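Local structure of putative amidohydrolase (Unidentified, 3FEQ) at residues I50-K55 with L377-G382; T103-A108 with P127-S132; S137-H142 with A165-G170; M229-T234 with I249-L254. The protein is a zinc-binding amidohydrolase-superfamily enzyme that probably works as a prolidase, cleaving the peptide bond in front of a C-terminal proline. One frame throughout, in Å; residues are numbered along the deposited sequence.

Contact 1 (I50-K55 with L377-G382); sequences IDVRGK and LVVLDG
The carboxylate of D381 reaches K55 through a single oxygen, OD1, which lies 4.0 Å from K55 CG, while the two side chains slant across one another. The other flat group, the guanidinium of R53, belongs to the 50-55 segment alone. One of its faces carries the backbone O of D51, offset toward the rim, and its NE and NH1 form weak hydrogen bonds with D51 OD1 within a salt bridge, NE to OD1 being 2.8 Å. The segments meet mostly through aliphatic carbon. V52 puts CG1 against V379 CG1 at 3.6 Å, and both branches stand anti to their own backbone N (chi1 -165° and 167°), which turns them toward each other. Next along, K55, the last residue of the type II turn that starts at V52, lays CB 3.4 Å from the carbonyl O of L380 and then bends away. Y400 of strand 398-403 also packs on V379, and L8 of strand 5-9 on V52. Parts of the chain before and after the barrel thus meet in the small beta domain that many amidohydrolases carry beside it. No hydrogen bond crosses here. With K55 NZ still 5.9 Å from D381 OD1, any attraction between those charges is probably diffuse, and the junction rests chiefly on apolar contact.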
loop_
_atom_site.group_PDB
_atom_site.type_symbol
_atom_site.label_atom_id
_atom_site.label_comp_id
_atom_site.label_asym_id
_atom_site.label_seq_id
_atom_site.Cartn_x
_atom_site.Cartn_y
_atom_site.Cartn_z
ATOM N N ILE C 50 39.483 -2.159 -50.297
ATOM C CA ILE C 50 38.254 -2.672 -50.873
ATOM C C ILE C 50 37.987 -1.902 -52.163
ATOM O O ILE C 50 37.874 -0.676 -52.142
ATOM C CB ILE C 50 37.080 -2.518 -49.896
ATOM C CG1 ILE C 50 37.377 -3.258 -48.592
ATOM C CG2 ILE C 50 35.799 -3.045 -50.505
ATOM C CD1 ILE C 50 36.634 -2.719 -47.392
ATOM N N ASP C 51 37.944 -2.615 -53.288
ATOM C CA ASP C 51 37.849 -1.968 -54.596
ATOM C C ASP C 51 36.423 -1.546 -54.906
ATOM O O ASP C 51 35.531 -2.377 -55.077
ATOM C CB ASP C 51 38.401 -2.865 -55.708
ATOM C CG ASP C 51 38.837 -2.075 -56.937
ATOM O OD1 ASP C 51 38.056 -1.996 -57.907
ATOM O OD2 ASP C 51 39.958 -1.522 -56.932
ATOM N N VAL C 52 36.226 -0.235 -54.970
ATOM C CA VAL C 52 34.914 0.342 -55.171
ATOM C C VAL C 52 34.887 1.111 -56.484
ATOM O O VAL C 52 34.536 2.290 -56.524
ATOM C CB VAL C 52 34.564 1.284 -54.022
ATOM C CG1 VAL C 52 33.083 1.603 -54.039
ATOM C CG2 VAL C 52 34.952 0.655 -52.694
ATOM N N ARG C 53 35.276 0.438 -57.560
ATOM C CA ARG C 53 35.349 1.078 -58.867
ATOM C C ARG C 53 33.950 1.204 -59.473
ATOM O O ARG C 53 33.154 0.257 -59.431
ATOM C CB ARG C 53 36.349 0.336 -59.785
ATOM C CG ARG C 53 35.771 -0.494 -60.955
ATOM C CD ARG C 53 35.105 -1.811 -60.521
ATOM N NE ARG C 53 35.938 -2.603 -59.622
ATOM C CZ ARG C 53 35.504 -3.623 -58.889
ATOM N NH1 ARG C 53 36.351 -4.279 -58.109
ATOM N NH2 ARG C 53 34.228 -3.982 -58.924
ATOM N N GLY C 54 33.626 2.403 -59.953
ATOM C CA GLY C 54 32.340 2.658 -60.604
ATOM C C GLY C 54 31.147 2.370 -59.708
ATOM O O GLY C 54 30.107 1.889 -60.172
ATOM N N LYS C 55 31.315 2.643 -58.413
ATOM C CA LYS C 55 30.271 2.427 -57.420
ATOM C C LYS C 55 30.171 3.605 -56.469
ATOM O O LYS C 55 31.185 4.183 -56.079
ATOM C CB LYS C 55 30.521 1.131 -56.653
ATOM C CG LYS C 55 29.961 -0.074 -57.373
ATOM C CD LYS C 55 30.368 -1.364 -56.715
ATOM C CE LYS C 55 31.793 -1.725 -57.065
ATOM N NZ LYS C 55 32.121 -3.092 -56.592
ATOM N N LEU C 377 29.492 3.994 -43.677
ATOM C CA LEU C 377 29.437 4.120 -45.125
ATOM C C LEU C 377 28.574 3.053 -45.753
ATOM O O LEU C 377 28.486 1.925 -45.262
ATOM C CB LEU C 377 30.834 4.023 -45.740
ATOM C CG LEU C 377 31.773 5.234 -45.725
ATOM C CD1 LEU C 377 31.013 6.555 -45.590
ATOM C CD2 LEU C 377 32.808 5.079 -44.618
ATOM N N VAL C 378 27.971 3.414 -46.875
ATOM C CA VAL C 378 27.268 2.470 -47.714
ATOM C C VAL C 378 27.937 2.501 -49.073
ATOM O O VAL C 378 28.322 3.565 -49.555
ATOM C CB VAL C 378 25.791 2.856 -47.851
ATOM C CG1 VAL C 378 25.145 2.091 -48.970
ATOM C CG2 VAL C 378 25.070 2.573 -46.569
ATOM N N VAL C 379 28.133 1.324 -49.657
ATOM C CA VAL C 379 28.611 1.232 -51.019
ATOM C C VAL C 379 27.533 0.720 -51.966
ATOM O O VAL C 379 26.968 -0.353 -51.781
ATOM C CB VAL C 379 29.900 0.419 -51.115
ATOM C CG1 VAL C 379 30.201 0.062 -52.554
ATOM C CG2 VAL C 379 31.041 1.201 -50.514
ATOM N N LEU C 380 27.288 1.505 -53.005
ATOM C CA LEU C 380 26.076 1.428 -53.780
ATOM C C LEU C 380 26.432 1.131 -55.231
ATOM O O LEU C 380 27.297 1.782 -55.808
ATOM C CB LEU C 380 25.378 2.781 -53.695
ATOM C CG LEU C 380 23.948 2.862 -53.191
ATOM C CD1 LEU C 380 23.695 1.786 -52.165
ATOM C CD2 LEU C 380 23.711 4.236 -52.607
ATOM N N ASP C 381 25.754 0.150 -55.814
ATOM C CA ASP C 381 25.948 -0.220 -57.217
ATOM C C ASP C 381 25.035 0.602 -58.134
ATOM O O ASP C 381 23.924 0.186 -58.470
ATOM C CB ASP C 381 25.662 -1.720 -57.390
ATOM C CG ASP C 381 25.944 -2.228 -58.800
ATOM O OD1 ASP C 381 27.051 -1.982 -59.320
ATOM O OD2 ASP C 381 25.068 -2.915 -59.371
ATOM N N GLY C 382 25.505 1.772 -58.542
ATOM C CA GLY C 382 24.689 2.656 -59.351
ATOM C C GLY C 382 24.663 4.029 -58.730
ATOM O O GLY C 382 25.275 4.254 -57.691
#

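Contact 2 (T103-A108 with P127-S132); sequences TSVRDA and PRIFPS
S132 OG donates to the carbonyl O of D107 at 2.7 Å, lying in the carbonyl plane, and so ties the two segments together just beyond their paired strands. The serine hydroxyl has a second partner in Q188. Upstream, parallel pairing follows the textbook pattern, with a residue of one strand bonding to two of the other: V105 N reaches R128 O and V105 O receives F130 N, both at 2.9 Å. R128 N closes the start of the register on T103 O, also at 2.9 Å, whereas D107 N to F130 O is weak. Around this backbone seam the side chains divide by face. On the one with S104 and R128, S104 OG lies in the plane of the guanidinium, at its edge, 3.7 Å from NE; the far end of that arginine is claimed by D376 in a salt bridge. Further on, R106 passes F130 at about a right angle, CG 4.1 Å from the phenylalanine CB. The guanidinium of R106 bonds to C64 O and forms a salt bridge with E250. On the face of V105 and I129, V105 CG2 sits between the backbone N and the carbonyl carbon (chi1 of CG1 -76°), from where it touches P127 CB at 4.0 Å and, a little farther off, I129 CG1. All of this is buried, as befits a beta-alpha-beta crossover of the barrel: helix 113-120 links the two strands, strand 56-66 pairs with the other edge of 102-107, and L94 and M97 of helix 90-99 pack on P127.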
loop_
_atom_site.group_PDB
_atom_site.type_symbol
_atom_site.label_atom_id
_atom_site.label_comp_id
_atom_site.label_asym_id
_atom_site.label_seq_id
_atom_site.Cartn_x
_atom_site.Cartn_y
_atom_site.Cartn_z
ATOM N N THR C 103 22.496 2.640 -40.856
ATOM C CA THR C 103 23.585 2.408 -39.925
ATOM C C THR C 103 23.289 3.088 -38.601
ATOM O O THR C 103 23.950 2.837 -37.596
ATOM C CB THR C 103 24.923 2.912 -40.481
ATOM O OG1 THR C 103 24.722 4.148 -41.172
ATOM C CG2 THR C 103 25.511 1.905 -41.435
ATOM N N SER C 104 22.282 3.952 -38.616
ATOM C CA SER C 104 21.800 4.597 -37.413
ATOM C C SER C 104 20.289 4.665 -37.510
ATOM O O SER C 104 19.750 4.762 -38.602
ATOM C CB SER C 104 22.405 5.993 -37.296
ATOM O OG SER C 104 23.820 5.917 -37.149
ATOM N N VAL C 105 19.608 4.472 -36.386
ATOM C CA VAL C 105 18.153 4.632 -36.318
ATOM C C VAL C 105 17.798 5.301 -35.018
ATOM O O VAL C 105 18.438 5.044 -33.995
ATOM C CB VAL C 105 17.371 3.293 -36.358
ATOM C CG1 VAL C 105 17.321 2.721 -37.756
ATOM C CG2 VAL C 105 17.925 2.301 -35.364
ATOM N N ARG C 106 16.790 6.168 -35.069
ATOM C CA ARG C 106 16.235 6.770 -33.872
ATOM C C ARG C 106 14.943 6.061 -33.532
ATOM O O ARG C 106 13.936 6.288 -34.185
ATOM C CB ARG C 106 15.944 8.242 -34.106
ATOM C CG ARG C 106 15.663 9.022 -32.855
ATOM C CD ARG C 106 15.475 10.489 -33.189
ATOM N NE ARG C 106 14.288 10.709 -34.003
ATOM C CZ ARG C 106 13.587 11.841 -34.011
ATOM N NH1 ARG C 106 13.963 12.879 -33.259
ATOM N NH2 ARG C 106 12.505 11.935 -34.776
ATOM N N ASP C 107 14.984 5.200 -32.517
ATOM C CA ASP C 107 13.815 4.457 -32.060
ATOM C C ASP C 107 12.831 5.372 -31.344
ATOM O O ASP C 107 13.222 6.201 -30.526
ATOM C CB ASP C 107 14.236 3.319 -31.123
ATOM C CG ASP C 107 13.091 2.372 -30.797
ATOM O OD1 ASP C 107 12.451 2.545 -29.735
ATOM O OD2 ASP C 107 12.844 1.452 -31.602
ATOM N N ALA C 108 11.551 5.216 -31.661
ATOM C CA ALA C 108 10.535 6.156 -31.209
ATOM C C ALA C 108 9.712 5.521 -30.105
ATOM O O ALA C 108 8.503 5.643 -30.074
ATOM C CB ALA C 108 9.643 6.595 -32.381
ATOM N N PRO C 127 21.850 -1.455 -36.651
ATOM C CA PRO C 127 22.276 -0.058 -36.683
ATOM C C PRO C 127 22.544 0.424 -35.280
ATOM O O PRO C 127 22.102 -0.221 -34.332
ATOM C CB PRO C 127 21.051 0.673 -37.236
ATOM C CG PRO C 127 20.197 -0.400 -37.843
ATOM C CD PRO C 127 20.440 -1.605 -37.049
ATOM N N ARG C 128 23.268 1.532 -35.154
ATOM C CA ARG C 128 23.359 2.255 -33.891
ATOM C C ARG C 128 21.965 2.720 -33.562
ATOM O O ARG C 128 21.215 3.104 -34.456
ATOM C CB ARG C 128 24.319 3.447 -33.990
ATOM C CG ARG C 128 24.268 4.421 -32.809
ATOM C CD ARG C 128 25.368 5.473 -32.877
ATOM N NE ARG C 128 25.961 5.548 -34.206
ATOM C CZ ARG C 128 27.242 5.309 -34.469
ATOM N NH1 ARG C 128 27.682 5.387 -35.718
ATOM N NH2 ARG C 128 28.087 5.007 -33.486
ATOM N N ILE C 129 21.597 2.605 -32.288
ATOM C CA ILE C 129 20.276 3.006 -31.829
ATOM C C ILE C 129 20.350 4.298 -30.997
ATOM O O ILE C 129 21.220 4.449 -30.125
ATOM C CB ILE C 129 19.595 1.875 -31.038
ATOM C CG1 ILE C 129 19.564 0.587 -31.865
ATOM C CG2 ILE C 129 18.169 2.241 -30.692
ATOM C CD1 ILE C 129 19.240 -0.672 -31.062
ATOM N N PHE C 130 19.464 5.241 -31.313
ATOM C CA PHE C 130 19.194 6.367 -30.435
ATOM C C PHE C 130 17.864 6.162 -29.728
ATOM O O PHE C 130 16.822 6.595 -30.227
ATOM C CB PHE C 130 19.191 7.680 -31.216
ATOM C CG PHE C 130 20.528 8.046 -31.788
ATOM C CD1 PHE C 130 20.835 7.766 -33.111
ATOM C CD2 PHE C 130 21.483 8.660 -31.004
ATOM C CE1 PHE C 130 22.067 8.078 -33.632
ATOM C CE2 PHE C 130 22.722 8.986 -31.521
ATOM C CZ PHE C 130 23.015 8.693 -32.835
ATOM N N PRO C 131 17.901 5.536 -28.539
ATOM C CA PRO C 131 16.688 5.060 -27.905
ATOM C C PRO C 131 15.899 6.191 -27.252
ATOM O O PRO C 131 16.478 7.154 -26.733
ATOM C CB PRO C 131 17.211 4.092 -26.853
ATOM C CG PRO C 131 18.512 4.653 -26.463
ATOM C CD PRO C 131 19.082 5.310 -27.691
ATOM N N SER C 132 14.579 6.083 -27.325
ATOM C CA SER C 132 13.694 6.999 -26.630
ATOM C C SER C 132 13.308 6.430 -25.257
ATOM O O SER C 132 12.824 7.155 -24.382
ATOM C CB SER C 132 12.449 7.288 -27.484
ATOM O OG SER C 132 12.772 8.071 -28.634
#

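Contact 3 (S137-H142 with A165-G170); sequences SQTGGH and ARVVDG
T139 approaches D169 at about a right angle, and the threonine can be traced outward atom by atom. Its CB stands beside the carboxylate, 3.6 Å from D169 OD1. OG1 then donates to D169 OD2 at 2.7 Å, meeting that oxygen on its syn side but 32° out of the carboxylate plane, and also brushes V167 CG1. CG2 takes the branch anti to the backbone N, which leaves OG1 beside that nitrogen (chi1 -61°). Hydroxyl and amide therefore face the same acid: T139 N binds OD1 through its syn lone pair, at 2.8 Å and nearly straight. Two bonds fix the rotation of the carboxylate, and OD1 takes up a further charge, R179 of the second subunit, which would probably stabilise the acid in its ionised form. Just upstream, the backbones pair in parallel about S137, whose N bonds to R166 O at 3.0 Å and whose O accepts V168 N at 2.8 Å. S137 OG in turn bonds to Q138 O, at the start of a type II turn that ends at G141. Beyond it H142 stacks on H231, a zinc ligand. The arrangement is a short two-stranded parallel sheet, of strands 135-137 and 165-167, running into a type II turn whose T139 is held by the carboxylate of D169; here it connects a subunit interface with a loop bordering the metal site of an amidohydrolase.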
loop_
_atom_site.group_PDB
_atom_site.type_symbol
_atom_site.label_atom_id
_atom_site.label_comp_id
_atom_site.label_asym_id
_atom_site.label_seq_id
_atom_site.Cartn_x
_atom_site.Cartn_y
_atom_site.Cartn_z
ATOM N N SER C 137 2.675 8.950 -22.829
ATOM C CA SER C 137 1.313 9.127 -23.296
ATOM C C SER C 137 0.419 9.411 -22.110
ATOM O O SER C 137 0.682 8.931 -21.015
ATOM C CB SER C 137 0.812 7.903 -24.051
ATOM O OG SER C 137 -0.566 8.036 -24.357
ATOM N N GLN C 138 -0.585 10.264 -22.313
ATOM C CA GLN C 138 -1.618 10.486 -21.305
ATOM C C GLN C 138 -2.562 9.295 -21.308
ATOM O O GLN C 138 -2.476 8.421 -22.168
ATOM C CB GLN C 138 -2.399 11.775 -21.577
ATOM C CG GLN C 138 -2.956 11.875 -22.979
ATOM C CD GLN C 138 -4.278 12.589 -23.012
ATOM O OE1 GLN C 138 -4.336 13.809 -23.152
ATOM N NE2 GLN C 138 -5.359 11.831 -22.882
ATOM N N THR C 139 -3.445 9.255 -20.326
ATOM C CA THR C 139 -4.451 8.220 -20.254
ATOM C C THR C 139 -5.368 8.314 -21.466
ATOM O O THR C 139 -5.778 9.403 -21.866
ATOM C CB THR C 139 -5.255 8.323 -18.932
ATOM O OG1 THR C 139 -4.369 8.146 -17.819
ATOM C CG2 THR C 139 -6.324 7.252 -18.866
ATOM N N GLY C 140 -5.633 7.171 -22.084
ATOM C CA GLY C 140 -6.500 7.114 -23.250
ATOM C C GLY C 140 -5.814 7.662 -24.477
ATOM O O GLY C 140 -6.450 7.887 -25.508
ATOM N N GLY C 141 -4.505 7.864 -24.355
ATOM C CA GLY C 141 -3.723 8.556 -25.367
ATOM C C GLY C 141 -3.249 7.591 -26.421
ATOM O O GLY C 141 -3.623 6.423 -26.412
ATOM N N HIS C 142 -2.411 8.074 -27.332
ATOM C CA HIS C 142 -2.023 7.275 -28.485
ATOM C C HIS C 142 -1.195 6.099 -27.983
ATOM O O HIS C 142 -1.114 5.060 -28.633
ATOM C CB HIS C 142 -1.291 8.133 -29.544
ATOM C CG HIS C 142 -0.917 7.390 -30.798
ATOM N ND1 HIS C 142 -1.834 6.698 -31.565
ATOM C CD2 HIS C 142 0.276 7.250 -31.427
ATOM C CE1 HIS C 142 -1.215 6.144 -32.595
ATOM N NE2 HIS C 142 0.065 6.465 -32.536
ATOM N N ALA C 165 4.902 2.400 -25.329
ATOM C CA ALA C 165 4.690 3.579 -24.505
ATOM C C ALA C 165 4.506 3.262 -23.033
ATOM O O ALA C 165 4.415 2.104 -22.646
ATOM C CB ALA C 165 3.496 4.375 -25.025
ATOM N N ARG C 166 4.472 4.313 -22.220
ATOM C CA ARG C 166 3.922 4.278 -20.864
ATOM C C ARG C 166 2.859 5.380 -20.667
ATOM O O ARG C 166 2.921 6.450 -21.273
ATOM C CB ARG C 166 5.048 4.469 -19.843
ATOM C CG ARG C 166 5.940 5.687 -20.117
ATOM C CD ARG C 166 7.121 5.762 -19.154
ATOM N NE ARG C 166 6.690 5.813 -17.761
ATOM C CZ ARG C 166 7.498 6.081 -16.737
ATOM N NH1 ARG C 166 8.788 6.325 -16.938
ATOM N NH2 ARG C 166 7.011 6.123 -15.510
ATOM N N VAL C 167 1.887 5.117 -19.808
ATOM C CA VAL C 167 0.903 6.120 -19.484
ATOM C C VAL C 167 1.318 6.905 -18.244
ATOM O O VAL C 167 1.528 6.345 -17.173
ATOM C CB VAL C 167 -0.476 5.495 -19.263
ATOM C CG1 VAL C 167 -1.522 6.600 -19.117
ATOM C CG2 VAL C 167 -0.832 4.571 -20.434
ATOM N N VAL C 168 1.462 8.206 -18.403
ATOM C CA VAL C 168 1.690 9.094 -17.278
ATOM C C VAL C 168 0.938 10.367 -17.544
ATOM O O VAL C 168 0.900 10.858 -18.669
ATOM C CB VAL C 168 3.172 9.488 -17.097
ATOM C CG1 VAL C 168 3.888 8.503 -16.219
ATOM C CG2 VAL C 168 3.866 9.649 -18.426
ATOM N N ASP C 169 0.350 10.897 -16.486
ATOM C CA ASP C 169 -0.416 12.111 -16.562
ATOM C C ASP C 169 0.103 13.045 -15.490
ATOM O O ASP C 169 0.654 12.595 -14.467
ATOM C CB ASP C 169 -1.901 11.810 -16.326
ATOM C CG ASP C 169 -2.437 10.726 -17.251
ATOM O OD1 ASP C 169 -3.076 11.083 -18.278
ATOM O OD2 ASP C 169 -2.212 9.526 -16.943
ATOM N N GLY C 170 -0.048 14.342 -15.738
ATOM C CA GLY C 170 0.209 15.329 -14.713
ATOM C C GLY C 170 1.591 15.908 -14.811
ATOM O O GLY C 170 2.513 15.258 -15.303
#

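Contact 4 (M229-T234 with I249-L254); sequences MAHAYT and IEHGNL. With ZN (zinc ion), chain V.
H231 and H251 converge on one zinc ion, H231 through ND1 at 2.3 Å and H251 through NE2 at 2.4 Å, and this is the close-packed heart of the contact. The imidazole planes stand 76° apart, an oblique meeting consistent with both rings binding the same ion. Second-shell bonds steady both rings: G195 O receives H231 NE2, and T273 holds H251 ND1. Y233 adds a third aromatic, its OH 4.1 Å above the centre of the H251 ring, while Y277 bonds to that hydroxyl. N253 runs side by side with the tyrosine and sets CG at the ring edge; its ND2 bonds to V300 O. At the buried start of the strands, M229 bends its chain to bring CE 3.4 Å from E250 OE1, the oxygen that also accepts H65 ND1 and so probably helps to position H65, a ligand of the other zinc. The opposite end is more open. There the side-chain ends of T234 and L254 meet lightly, CG2 to CD1 at 4.2 Å, though T234 CA makes a CA-H...O contact with L254 O. Pairing changes along the way: E250 N to A230 O is firm at 2.8 Å, the bonds around A232 are weak, and a beta bulge shifts the register by one before L254 N finds Y233 O at 3.0 Å. Strand 189-192 continues the parallel barrel sheet beyond 228-234, and 269-271 does so beyond 248-254, while helix 235-243 links the two central strands and packs I238 on A232 and I249.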
loop_
_atom_site.group_PDB
_atom_site.type_symbol
_atom_site.label_atom_id
_atom_site.label_comp_id
_atom_site.label_asym_id
_atom_site.label_seq_id
_atom_site.Cartn_x
_atom_site.Cartn_y
_atom_site.Cartn_z
ATOM N N MET C 229 10.846 14.760 -29.116
ATOM C CA MET C 229 10.146 14.490 -30.369
ATOM C C MET C 229 8.684 14.224 -30.048
ATOM O O MET C 229 8.373 13.717 -28.976
ATOM C CB MET C 229 10.768 13.299 -31.113
ATOM C CG MET C 229 10.963 12.019 -30.295
ATOM S SD MET C 229 11.967 10.812 -31.181
ATOM C CE MET C 229 10.740 10.300 -32.358
ATOM N N ALA C 230 7.786 14.560 -30.965
ATOM C CA ALA C 230 6.372 14.623 -30.626
ATOM C C ALA C 230 5.467 14.196 -31.767
ATOM O O ALA C 230 5.573 14.684 -32.886
ATOM C CB ALA C 230 6.004 16.017 -30.152
ATOM N N HIS C 231 4.564 13.281 -31.467
ATOM C CA HIS C 231 3.700 12.703 -32.475
ATOM C C HIS C 231 2.477 13.604 -32.592
ATOM O O HIS C 231 1.814 13.892 -31.594
ATOM C CB HIS C 231 3.330 11.275 -32.058
ATOM C CG HIS C 231 2.099 10.743 -32.717
ATOM N ND1 HIS C 231 2.139 9.737 -33.659
ATOM C CD2 HIS C 231 0.789 11.016 -32.514
ATOM C CE1 HIS C 231 0.910 9.444 -34.041
ATOM N NE2 HIS C 231 0.072 10.207 -33.362
ATOM N N ALA C 232 2.206 14.084 -33.799
ATOM C CA ALA C 232 1.115 15.041 -34.018
ATOM C C ALA C 232 0.693 15.026 -35.467
ATOM O O ALA C 232 1.541 14.960 -36.350
ATOM C CB ALA C 232 1.524 16.467 -33.594
ATOM N N TYR C 233 -0.613 15.062 -35.712
ATOM C CA TYR C 233 -1.117 15.072 -37.075
ATOM C C TYR C 233 -1.546 16.448 -37.545
ATOM O O TYR C 233 -0.993 16.960 -38.505
ATOM C CB TYR C 233 -2.245 14.065 -37.255
ATOM C CG TYR C 233 -1.750 12.647 -37.416
ATOM C CD1 TYR C 233 -0.962 12.280 -38.497
ATOM C CD2 TYR C 233 -2.054 11.678 -36.480
ATOM C CE1 TYR C 233 -0.491 10.978 -38.630
ATOM C CE2 TYR C 233 -1.594 10.387 -36.611
ATOM C CZ TYR C 233 -0.819 10.037 -37.681
ATOM O OH TYR C 233 -0.373 8.737 -37.792
ATOM N N THR C 234 -2.511 17.051 -36.856
ATOM C CA THR C 234 -3.167 18.276 -37.339
ATOM C C THR C 234 -2.365 19.549 -37.035
ATOM O O THR C 234 -1.528 19.559 -36.126
ATOM C CB THR C 234 -4.564 18.434 -36.723
ATOM O OG1 THR C 234 -4.436 18.695 -35.318
ATOM C CG2 THR C 234 -5.389 17.168 -36.933
ATOM N N ILE C 249 8.807 16.983 -34.990
ATOM C CA ILE C 249 7.408 16.598 -35.054
ATOM C C ILE C 249 7.344 15.366 -35.913
ATOM O O ILE C 249 7.979 15.316 -36.959
ATOM C CB ILE C 249 6.585 17.692 -35.728
ATOM C CG1 ILE C 249 6.499 18.922 -34.825
ATOM C CG2 ILE C 249 5.209 17.176 -36.101
ATOM C CD1 ILE C 249 5.629 18.735 -33.588
ATOM N N GLU C 250 6.639 14.346 -35.435
ATOM C CA GLU C 250 6.558 13.063 -36.133
ATOM C C GLU C 250 5.285 12.992 -36.958
ATOM O O GLU C 250 4.230 13.454 -36.525
ATOM C CB GLU C 250 6.627 11.894 -35.143
ATOM C CG GLU C 250 7.797 11.958 -34.162
ATOM C CD GLU C 250 9.158 12.051 -34.852
ATOM O OE1 GLU C 250 9.605 11.037 -35.433
ATOM O OE2 GLU C 250 9.801 13.124 -34.783
ATOM N N HIS C 251 5.389 12.403 -38.146
ATOM C CA HIS C 251 4.271 12.304 -39.095
ATOM C C HIS C 251 3.879 13.661 -39.656
ATOM O O HIS C 251 4.407 14.097 -40.683
ATOM C CB HIS C 251 3.056 11.637 -38.456
ATOM C CG HIS C 251 3.399 10.483 -37.572
ATOM N ND1 HIS C 251 3.825 9.275 -38.070
ATOM C CD2 HIS C 251 3.406 10.364 -36.226
ATOM C CE1 HIS C 251 4.052 8.446 -37.066
ATOM N NE2 HIS C 251 3.807 9.084 -35.935
ATOM N N GLY C 252 2.961 14.332 -38.976
ATOM C CA GLY C 252 2.625 15.713 -39.314
ATOM C C GLY C 252 1.820 15.817 -40.592
ATOM O O GLY C 252 1.852 16.845 -41.267
ATOM N N ASN C 253 1.062 14.763 -40.892
ATOM C CA ASN C 253 0.396 14.601 -42.180
ATOM C C ASN C 253 -0.642 15.667 -42.474
ATOM O O ASN C 253 -0.988 15.884 -43.634
ATOM C CB ASN C 253 -0.275 13.237 -42.263
ATOM C CG ASN C 253 0.712 12.100 -42.208
ATOM O OD1 ASN C 253 1.665 12.120 -41.426
ATOM N ND2 ASN C 253 0.483 11.084 -43.032
ATOM N N LEU C 254 -1.157 16.311 -41.428
ATOM C CA LEU C 254 -2.256 17.250 -41.591
ATOM C C LEU C 254 -1.896 18.687 -41.191
ATOM O O LEU C 254 -2.691 19.367 -40.537
ATOM C CB LEU C 254 -3.503 16.760 -40.837
ATOM C CG LEU C 254 -4.067 15.372 -41.204
ATOM C CD1 LEU C 254 -5.422 15.109 -40.577
ATOM C CD2 LEU C 254 -4.164 15.149 -42.703
HETATM ZN ZN ZN V . 3.717 8.083 -33.789
#

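Contact 1 closes a loop of more than 300 residues, inside which contacts 2, 3 and 4 follow in series. It lies in the outlying beta domain, about 46 Å centre to centre from contact 3 and about 36 Å from contact 4, across the centre of the chain. Contacts 1 and 2 nevertheless reach the same mixed sheet, their nearest atoms about 5 Å apart. Contacts 2 and 4 are two beta-alpha-beta units of the barrel, about 19 Å between centres, joined by the R106-E250 salt bridge and by A108 and S132 packing on M229. Contact 3 lies about 17 Å from contact 4, centre to centre. Segments early and late in the chain meet beside the barrel, while successive strands of it gather round the zinc ions.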